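Local coordinates for protein SmhB (Serratia marcescens, PDB 6ZZ5) that serves as the B component, here in soluble form, of the tripartite alpha-pore-forming toxin Smh, which probably perforates target-cell membranes, at residues D81-E84 with T85-L88; T279-N282 with N283-S287; S320-K323 with V324-T328. All blocks are in the same frame, centred on the assembly; numbering follows the deposited sequence.

Interaction 1: D81-E84 with T85-L88. With EDO (1,2-ethanediol), chain I.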
ATOM      1  N   ASP A  81      -4.868  18.460 -10.457  1.00 16.96           N
ATOM      2  CA  ASP A  81      -4.884  19.945 -10.527  0.50 20.12           C
ATOM      3  C   ASP A  81      -3.723  20.392 -11.421  1.00 19.04           C
ATOM      4  O   ASP A  81      -3.930  21.350 -12.191  1.00 22.03           O
ATOM      5  CB  ASP A  81      -4.822  20.633  -9.175  0.50 20.22           C
ATOM      6  CG  ASP A  81      -4.723  22.149  -9.340  0.50 21.00           C
ATOM      7  OD1 ASP A  81      -5.531  22.759 -10.135  0.50 22.53           O
ATOM      8  OD2 ASP A  81      -3.753  22.666  -8.815  0.50 16.59           O
ATOM      9  N   TYR A  82      -2.582  19.719 -11.363  1.00 17.11           N
ATOM     10  CA  TYR A  82      -1.429  20.050 -12.243  1.00 15.23           C
ATOM     11  C   TYR A  82      -1.859  19.924 -13.716  1.00 18.93           C
ATOM     12  O   TYR A  82      -1.686  20.852 -14.486  1.00 16.50           O
ATOM     13  CB  TYR A  82      -0.146  19.242 -11.980  1.00 20.44           C
ATOM     14  CG  TYR A  82       0.801  19.577 -13.095  1.00 18.21           C
ATOM     15  CD1 TYR A  82       1.520  20.761 -13.076  1.00 21.99           C
ATOM     16  CD2 TYR A  82       0.793  18.838 -14.260  1.00 20.20           C
ATOM     17  CE1 TYR A  82       2.283  21.153 -14.162  1.00 21.04           C
ATOM     18  CE2 TYR A  82       1.527  19.232 -15.370  1.00 21.36           C
ATOM     19  CZ  TYR A  82       2.246  20.419 -15.334  1.00 22.10           C
ATOM     20  OH  TYR A  82       2.941  20.833 -16.437  1.00 20.63           O
ATOM     21  N   PHE A  83      -2.450  18.796 -14.108  1.00 16.14           N
ATOM     22  CA  PHE A  83      -2.767  18.503 -15.506  1.00 17.75           C
ATOM     23  C   PHE A  83      -3.957  19.358 -15.948  1.00 16.34           C
ATOM     24  O   PHE A  83      -3.992  19.722 -17.137  1.00 16.07           O
ATOM     25  CB  PHE A  83      -2.871  16.991 -15.754  1.00 20.25           C
ATOM     26  CG  PHE A  83      -1.511  16.369 -15.889  1.00 16.59           C
ATOM     27  CD1 PHE A  83      -0.672  16.706 -16.942  1.00 19.58           C
ATOM     28  CD2 PHE A  83      -0.995  15.538 -14.894  1.00 19.58           C
ATOM     29  CE1 PHE A  83       0.605  16.158 -17.043  1.00 21.09           C
ATOM     30  CE2 PHE A  83       0.288  15.018 -14.999  1.00 18.34           C
ATOM     31  CZ  PHE A  83       1.086  15.326 -16.065  1.00 20.87           C
ATOM     32  N   GLU A  84      -4.891  19.683 -15.063  1.00 16.23           N
ATOM     33  CA  GLU A  84      -5.960  20.649 -15.406  1.00 16.46           C
ATOM     34  C   GLU A  84      -5.324  22.030 -15.707  1.00 17.93           C
ATOM     35  O   GLU A  84      -5.733  22.708 -16.633  1.00 16.30           O
ATOM     36  CB  GLU A  84      -7.036  20.738 -14.309  1.00 16.34           C
ATOM     37  CG  GLU A  84      -7.903  19.506 -14.196  1.00 21.47           C
ATOM     38  CD  GLU A  84      -8.833  19.249 -15.376  1.00 24.60           C
ATOM     39  OE1 GLU A  84      -8.847  20.082 -16.305  1.00 23.50           O
ATOM     40  OE2 GLU A  84      -9.577  18.220 -15.327  1.00 24.28           O
ATOM     41  N   THR A  85      -4.352  22.442 -14.928  1.00 17.06           N
ATOM     42  CA  THR A  85      -3.652  23.733 -15.144  1.00 17.11           C
ATOM     43  C   THR A  85      -2.850  23.630 -16.460  1.00 18.61           C
ATOM     44  O   THR A  85      -2.846  24.600 -17.218  1.00 17.83           O
ATOM     45  CB  THR A  85      -2.744  24.036 -13.965  1.00 19.89           C
ATOM     46  OG1 THR A  85      -3.558  24.128 -12.788  1.00 21.62           O
ATOM     47  CG2 THR A  85      -2.009  25.334 -14.174  1.00 19.59           C
ATOM     48  N   GLN A  86      -2.231  22.499 -16.738  1.00 17.17           N
ATOM     49  CA  GLN A  86      -1.471  22.319 -17.992  1.00 17.79           C
ATOM     50  C   GLN A  86      -2.462  22.405 -19.152  1.00 19.10           C
ATOM     51  O   GLN A  86      -2.137  23.060 -20.149  1.00 19.52           O
ATOM     52  CB  GLN A  86      -0.631  21.063 -17.985  1.00 16.91           C
ATOM     53  CG  GLN A  86       0.329  21.004 -19.170  1.00 17.84           C
ATOM     54  CD  GLN A  86       1.134  19.734 -19.249  1.00 19.44           C
ATOM     55  OE1 GLN A  86       2.123  19.574 -18.527  1.00 18.68           O
ATOM     56  NE2 GLN A  86       0.707  18.831 -20.116  1.00 17.89           N
ATOM     57  N   ASN A  87      -3.628  21.780 -19.040  1.00 16.32           N
ATOM     58  CA  ASN A  87      -4.646  21.868 -20.130  1.00 18.39           C
ATOM     59  C   ASN A  87      -5.158  23.310 -20.275  1.00 18.11           C
ATOM     60  O   ASN A  87      -5.545  23.718 -21.403  1.00 19.59           O
ATOM     61  CB  ASN A  87      -5.806  20.890 -19.948  1.00 18.03           C
ATOM     62  CG  ASN A  87      -5.536  19.528 -20.558  1.00 18.45           C
ATOM     63  OD1 ASN A  87      -4.481  19.306 -21.197  1.00 19.64           O
ATOM     64  ND2 ASN A  87      -6.481  18.608 -20.321  1.00 13.85           N
ATOM     65  N   LEU A  88      -5.310  24.035 -19.182  1.00 17.60           N
ATOM     66  CA  LEU A  88      -5.717  25.458 -19.247  1.00 22.47           C
ATOM     67  C   LEU A  88      -4.693  26.237 -20.101  1.00 21.50           C
ATOM     68  O   LEU A  88      -5.104  26.896 -21.041  1.00 19.85           O
ATOM     69  CB  LEU A  88      -5.812  26.012 -17.829  1.00 21.42           C
ATOM     70  CG  LEU A  88      -6.124  27.504 -17.706  1.00 28.36           C
ATOM     71  CD1 LEU A  88      -7.497  27.811 -18.257  1.00 30.04           C
ATOM     72  CD2 LEU A  88      -6.061  27.909 -16.245  1.00 30.13           C
TER
HETATM   73  C1  EDO I 407       4.942  19.657 -21.136  1.00 41.36           C
HETATM   74  O1  EDO I 407       5.493  18.588 -21.888  1.00 53.87           O
HETATM   75  C2  EDO I 407       5.054  19.416 -19.684  1.00 42.26           C
HETATM   76  O2  EDO I 407       4.338  18.261 -19.287  1.00 43.02           O
HETATM   77  O   HOH W   1      -8.868  19.438 -19.093  1.00 21.12           O

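Interaction 2: T279-N282 with N283-S287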
ATOM      1  N   THR A 279       8.998   7.106  -3.520  1.00 14.80           N
ATOM      2  CA  THR A 279      10.234   7.505  -4.194  1.00 18.37           C
ATOM      3  C   THR A 279       9.957   7.612  -5.701  1.00 17.90           C
ATOM      4  O   THR A 279      10.318   8.636  -6.293  1.00 18.48           O
ATOM      5  CB  THR A 279      11.385   6.536  -3.875  1.00 16.55           C
ATOM      6  OG1 THR A 279      11.474   6.565  -2.451  1.00 14.84           O
ATOM      7  CG2 THR A 279      12.683   6.899  -4.546  1.00 18.31           C
ATOM      8  N   GLN A 280       9.383   6.591  -6.311  1.00 16.28           N
ATOM      9  CA  GLN A 280       9.018   6.642  -7.757  1.00 18.56           C
ATOM     10  C   GLN A 280       8.127   7.888  -8.002  1.00 19.78           C
ATOM     11  O   GLN A 280       8.388   8.624  -8.948  1.00 19.88           O
ATOM     12  CB  GLN A 280       8.377   5.321  -8.157  1.00 21.94           C
ATOM     13  CG  GLN A 280       7.859   5.287  -9.586  1.00 23.31           C
ATOM     14  CD  GLN A 280       7.102   4.041 -10.017  1.00 33.83           C
ATOM     15  OE1 GLN A 280       6.715   3.200  -9.225  1.00 32.75           O
ATOM     16  NE2 GLN A 280       6.756   3.983 -11.298  1.00 32.98           N
ATOM     17  N   MET A 281       7.145   8.164  -7.162  1.00 18.55           N
ATOM     18  CA  MET A 281       6.232   9.330  -7.364  1.00 15.78           C
ATOM     19  C   MET A 281       7.029  10.621  -7.283  1.00 20.25           C
ATOM     20  O   MET A 281       6.847  11.447  -8.177  1.00 19.26           O
ATOM     21  CB  MET A 281       5.075   9.351  -6.361  1.00 16.78           C
ATOM     22  CG  MET A 281       3.971  10.313  -6.723  1.00 15.58           C
ATOM     23  SD  MET A 281       3.116   9.932  -8.256  1.00 19.21           S
ATOM     24  CE  MET A 281       3.730  11.276  -9.271  1.00 22.11           C
ATOM     25  N   ASN A 282       7.868  10.798  -6.255  1.00 19.16           N
ATOM     26  CA  ASN A 282       8.729  12.009  -6.098  1.00 19.52           C
ATOM     27  C   ASN A 282       9.639  12.151  -7.315  1.00 20.46           C
ATOM     28  O   ASN A 282       9.822  13.267  -7.781  1.00 18.57           O
ATOM     29  CB  ASN A 282       9.553  11.911  -4.807  1.00 18.99           C
ATOM     30  CG  ASN A 282      10.256  13.165  -4.378  1.00 21.03           C
ATOM     31  OD1 ASN A 282      10.318  14.179  -5.091  1.00 24.93           O
ATOM     32  ND2 ASN A 282      10.801  13.111  -3.183  1.00 15.23           N
ATOM     33  N   ASN A 283      10.236  11.056  -7.798  1.00 19.00           N
ATOM     34  CA  ASN A 283      11.127  11.102  -8.974  1.00 19.11           C
ATOM     35  C   ASN A 283      10.342  11.565 -10.217  1.00 21.73           C
ATOM     36  O   ASN A 283      10.900  12.305 -11.060  1.00 19.23           O
ATOM     37  CB  ASN A 283      11.758   9.742  -9.252  1.00 19.56           C
ATOM     38  CG  ASN A 283      12.806   9.366  -8.228  1.00 21.77           C
ATOM     39  OD1 ASN A 283      13.279  10.213  -7.490  1.00 23.70           O
ATOM     40  ND2 ASN A 283      13.135   8.093  -8.205  1.00 19.62           N
ATOM     41  N   ALA A 284       9.072  11.203 -10.320  1.00 21.24           N
ATOM     42  CA  ALA A 284       8.226  11.601 -11.471  1.00 20.17           C
ATOM     43  C   ALA A 284       7.924  13.106 -11.376  1.00 21.75           C
ATOM     44  O   ALA A 284       8.122  13.814 -12.390  1.00 19.00           O
ATOM     45  CB  ALA A 284       7.002  10.725 -11.547  1.00 21.51           C
ATOM     46  N   TRP A 285       7.587  13.630 -10.201  1.00 17.74           N
ATOM     47  CA  TRP A 285       7.431  15.094 -10.049  1.00 19.45           C
ATOM     48  C   TRP A 285       8.748  15.788 -10.400  1.00 21.57           C
ATOM     49  O   TRP A 285       8.693  16.840 -11.018  1.00 23.05           O
ATOM     50  CB  TRP A 285       6.994  15.450  -8.632  1.00 20.79           C
ATOM     51  CG  TRP A 285       5.561  15.193  -8.342  1.00 16.46           C
ATOM     52  CD1 TRP A 285       5.029  14.263  -7.484  1.00 18.21           C
ATOM     53  CD2 TRP A 285       4.451  15.974  -8.820  1.00 19.18           C
ATOM     54  NE1 TRP A 285       3.670  14.383  -7.429  1.00 15.33           N
ATOM     55  CE2 TRP A 285       3.279  15.419  -8.234  1.00 17.23           C
ATOM     56  CE3 TRP A 285       4.331  17.035  -9.720  1.00 17.77           C
ATOM     57  CZ2 TRP A 285       2.007  15.930  -8.464  1.00 15.87           C
ATOM     58  CZ3 TRP A 285       3.071  17.556  -9.930  1.00 19.75           C
ATOM     59  CH2 TRP A 285       1.927  16.968  -9.356  1.00 16.44           C
ATOM     60  N   ASP A 286       9.900  15.233  -9.977  1.00 18.88           N
ATOM     61  CA  ASP A 286      11.209  15.863 -10.271  1.00 21.85           C
ATOM     62  C   ASP A 286      11.379  16.006 -11.799  1.00 21.52           C
ATOM     63  O   ASP A 286      11.890  17.054 -12.249  1.00 22.80           O
ATOM     64  CB  ASP A 286      12.379  15.089  -9.663  1.00 22.90           C
ATOM     65  CG  ASP A 286      13.644  15.926  -9.713  1.00 34.25           C
ATOM     66  OD1 ASP A 286      13.636  17.022  -9.126  1.00 35.21           O
ATOM     67  OD2 ASP A 286      14.595  15.495 -10.372  1.00 39.52           O
ATOM     68  N   SER A 287      11.005  14.981 -12.561  1.00 18.24           N
ATOM     69  CA  SER A 287      11.206  14.989 -14.033  1.00 22.28           C
ATOM     70  C   SER A 287      10.303  16.070 -14.630  1.00 25.07           C
ATOM     71  O   SER A 287      10.749  16.748 -15.547  1.00 21.20           O
ATOM     72  CB  SER A 287      11.015  13.661 -14.679  1.00 23.40           C
ATOM     73  OG  SER A 287       9.641  13.292 -14.701  1.00 29.74           O
TER

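Interaction 3: S320-K323 with V324-T328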
ATOM      1  N   SER A 320      -1.232  12.553 -24.023  1.00 35.49           N
ATOM      2  CA  SER A 320      -1.282  11.669 -22.829  1.00 42.72           C
ATOM      3  C   SER A 320      -1.990  12.342 -21.648  1.00 32.42           C
ATOM      4  O   SER A 320      -2.052  11.698 -20.581  1.00 32.49           O
ATOM      5  CB  SER A 320       0.080  11.111 -22.462  1.00 49.51           C
ATOM      6  OG  SER A 320      -0.065  10.000 -21.579  1.00 63.82           O
ATOM      7  N   VAL A 321      -2.562  13.562 -21.786  1.00 20.58           N
ATOM      8  CA  VAL A 321      -3.099  14.220 -20.568  1.00 17.97           C
ATOM      9  C   VAL A 321      -4.458  13.593 -20.220  1.00 23.07           C
ATOM     10  O   VAL A 321      -4.748  13.389 -19.032  1.00 20.06           O
ATOM     11  CB  VAL A 321      -3.107  15.740 -20.692  1.00 19.18           C
ATOM     12  CG1 VAL A 321      -3.792  16.362 -19.522  1.00 18.38           C
ATOM     13  CG2 VAL A 321      -1.663  16.222 -20.858  1.00 22.28           C
ATOM     14  N   THR A 322      -5.239  13.208 -21.194  1.00 21.52           N
ATOM     15  CA  THR A 322      -6.620  12.757 -20.946  1.00 24.22           C
ATOM     16  C   THR A 322      -6.574  11.451 -20.142  1.00 26.30           C
ATOM     17  O   THR A 322      -7.378  11.276 -19.226  1.00 22.48           O
ATOM     18  CB  THR A 322      -7.399  12.611 -22.252  1.00 26.82           C
ATOM     19  OG1 THR A 322      -7.601  13.960 -22.717  1.00 24.10           O
ATOM     20  CG2 THR A 322      -8.715  11.938 -21.992  1.00 25.65           C
ATOM     21  N   LYS A 323      -5.626  10.592 -20.456  1.00 22.75           N
ATOM     22  CA  LYS A 323      -5.489   9.293 -19.762  1.00 23.08           C
ATOM     23  C   LYS A 323      -5.119   9.550 -18.289  1.00 23.36           C
ATOM     24  O   LYS A 323      -5.683   8.928 -17.398  1.00 20.24           O
ATOM     25  CB  LYS A 323      -4.480   8.441 -20.534  1.00 26.92           C
ATOM     26  CG  LYS A 323      -4.015   7.156 -19.835  1.00 32.44           C
ATOM     27  CD  LYS A 323      -2.965   6.411 -20.661  1.00 42.89           C
ATOM     28  CE  LYS A 323      -1.742   7.286 -20.895  1.00 57.87           C
ATOM     29  NZ  LYS A 323      -0.642   6.564 -21.569  1.00 73.44           N
ATOM     30  N   VAL A 324      -4.224  10.481 -18.007  1.00 19.06           N
ATOM     31  CA  VAL A 324      -3.838  10.803 -16.634  1.00 18.71           C
ATOM     32  C   VAL A 324      -5.037  11.408 -15.917  1.00 21.47           C
ATOM     33  O   VAL A 324      -5.313  11.005 -14.744  1.00 21.26           O
ATOM     34  CB  VAL A 324      -2.598  11.695 -16.556  1.00 24.14           C
ATOM     35  CG1 VAL A 324      -2.300  11.987 -15.113  1.00 27.09           C
ATOM     36  CG2 VAL A 324      -1.433  11.024 -17.264  1.00 25.53           C
ATOM     37  N   LEU A 325      -5.750  12.339 -16.533  1.00 18.32           N
ATOM     38  CA  LEU A 325      -6.916  12.955 -15.853  1.00 17.93           C
ATOM     39  C   LEU A 325      -8.004  11.894 -15.539  1.00 19.87           C
ATOM     40  O   LEU A 325      -8.542  11.888 -14.406  1.00 19.92           O
ATOM     41  CB  LEU A 325      -7.474  14.102 -16.708  1.00 20.73           C
ATOM     42  CG  LEU A 325      -6.623  15.389 -16.685  1.00 18.64           C
ATOM     43  CD1 LEU A 325      -7.212  16.401 -17.631  1.00 21.65           C
ATOM     44  CD2 LEU A 325      -6.471  15.992 -15.278  1.00 19.16           C
ATOM     45  N   ASP A 326      -8.343  11.047 -16.500  1.00 18.89           N
ATOM     46  CA  ASP A 326      -9.287   9.907 -16.294  1.00 20.71           C
ATOM     47  C   ASP A 326      -8.810   9.073 -15.084  1.00 18.23           C
ATOM     48  O   ASP A 326      -9.652   8.715 -14.235  1.00 19.43           O
ATOM     49  CB  ASP A 326      -9.368   9.032 -17.544  1.00 22.37           C
ATOM     50  CG  ASP A 326     -10.116   9.641 -18.710  1.00 27.89           C
ATOM     51  OD1 ASP A 326     -10.720  10.713 -18.529  1.00 23.82           O
ATOM     52  OD2 ASP A 326     -10.169   8.990 -19.776  1.00 29.43           O
ATOM     53  N   GLY A 327      -7.528   8.746 -15.038  1.00 18.17           N
ATOM     54  CA  GLY A 327      -6.921   7.953 -13.942  1.00 21.47           C
ATOM     55  C   GLY A 327      -7.135   8.621 -12.611  1.00 23.85           C
ATOM     56  O   GLY A 327      -7.533   7.945 -11.655  1.00 17.24           O
ATOM     57  N   THR A 328      -6.853   9.928 -12.505  1.00 19.17           N
ATOM     58  CA  THR A 328      -7.016  10.634 -11.214  1.00 18.07           C
ATOM     59  C   THR A 328      -8.459  10.469 -10.737  1.00 17.51           C
ATOM     60  O   THR A 328      -8.650  10.317  -9.518  1.00 21.85           O
ATOM     61  CB  THR A 328      -6.657  12.133 -11.272  1.00 18.52           C
ATOM     62  OG1 THR A 328      -7.532  12.840 -12.172  1.00 18.12           O
ATOM     63  CG2 THR A 328      -5.194  12.315 -11.666  1.00 15.67           C
TER

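Interaction 1: D81-E84 with T85-L88
The phenol of Y82 meets the side-chain amide of Q86 at the ring's edge, one turn along helix 44-92, a long helix of the alpha-pore-forming toxin fold. Ring and amide planes stand almost perpendicular, 89° apart. F83 CD2 also lies at the Y82 edge, in its plane, while Y82 CD2 sits over the centre of one face of the F83 ring, so the edge of the Y82 ring is turned to the F83 face. The F83 ring runs alongside Q86, its CE1 4.0 Å from Q86 OE1. The Q86 chain, extended from chi1 through chi2 (-170° and -177°), carries its amide out to the phenol. There Y82 OH donates to a lone pair of Q86 OE1 over 2.6 Å, and the ethanediol O2 donates to the same oxygen, which thus has two donors; the ethanediol is also hydrogen-bonded to E291. Nearer the surface, D81 O is gripped twice from opposite faces of its carbonyl plane, by T85 N and by T85 OG1 at 2.9 Å. D81 is modelled in two conformers, in one of which OD2 is hydrogen-bonded to Y116. One water bridges the next pair, giving a hydrogen to E84 OE1 at 2.9 Å and accepting one from N87 ND2 at 2.8 Å.

Interaction 2: T279-N282 with N283-S287
M281 and W285, one helical turn apart, supply the apolar part of this contact. The methionine methyl does the touching: M281 CE lies 3.7 Å from W285 CD1 and 3.6 Å from W285 NE1, beside the pyrrole part of the indole. The thioether bends at chi2 (63°) and again at chi3, which brings the methyl forward along the helix to the indole. M281 SD stands 5.3 Å from the centroid of the five-membered ring and 48° off its normal, a Met-aromatic contact of oblique geometry. The same methyl reaches A284 CB at 4.0 Å, so it packs against A284 and W285 alike. The T279 methyl adds van der Waals packing beside the N283 amide, with T279 CG2 3.9 Å from N283 ND2.

The backbone supplies the hydrogen bonds. Regular i to i+4 bonds run from N283, A284, W285 and D286 back to T279, Q280, M281 and N282. M281 O receives W285 N in its carbonyl plane at 3.1 Å, together with a second, weak bond from A284 N. The hydroxyl of S287 adds to this pattern, its OG donating to a lone pair of A284 O at 2.8 Å, and T279 OG1 is likewise hydrogen-bonded to V275 O.

The indole N-H is satisfied outside the stretch by N75 OD1, and D286 OD1 accepts from Q117. Here helix 252-300 is flanked by three others, while N283 and D286 stay exposed: helix 44-92 meets M281 and W285 through I79, helix 99-151 packs on N282 through S120 and A121, and helix 4-30 brings M8 to W285 and Q15 to M281.

Interaction 3: S320-K323 with V324-T328
V321 and L325 point the same way, side by side, at the start of helix 321-336, a short member of the helical bundle of this pore-forming toxin component. Their meeting is between branches: V321 CG1 lies 3.9 Å from L325 CD1, with L325 CG slightly farther from the same methyl. A chi1 of 174° sets V321 CG1 beside its own carbonyl carbon, on the side where the next turn carries the leucine. The pair faces helix 44-92, where V321 touches Q86 and N87 and L325 also meets N87.

T322 and D326 form a second side-by-side pair, one residue further round the helix. T322 CG2 comes within 4.0 Å of D326 OD2, a methyl beside a carboxylate, while the carboxylate carbon D326 CG lies 3.2 Å from T322 O.

V324 packs against I79 of helix 44-92 and N9 of helix 4-30. Its CG2 rests 3.4 Å from S320 O, so a methyl packs on the carbonyl oxygen four residues back. Beneath these side chains two of the i to i+4 backbone bonds are nearly straight: D326 N reaches T322 O with an N-H...O angle of 172°, and L325 N meets V321 O close to the direction of its C=O bond. At the far end the hydroxyl of T328 is used twice, since its OG1 accepts from Q80 NE2 and donates to L325 O at 2.6 Å.

Overall arrangement
The three interactions follow one another along the chain on three different helices: interaction 1 on helix 44-92, interaction 2 on helix 252-300 and interaction 3 on helix 321-336. Interaction 1 touches both of the others. Its centre lies about 11 Å from that of interaction 3, where F83, Q86 and N87 pack on V321 and L325, and about 18 Å from that of interaction 2, where Y82 CB meets W285 CH2. Interactions 2 and 3 do not touch, their nearest atoms being about 8 Å apart. Helix 44-92 thus packs against two helices that come far later in the chain, within the helical bundle of the soluble toxin component.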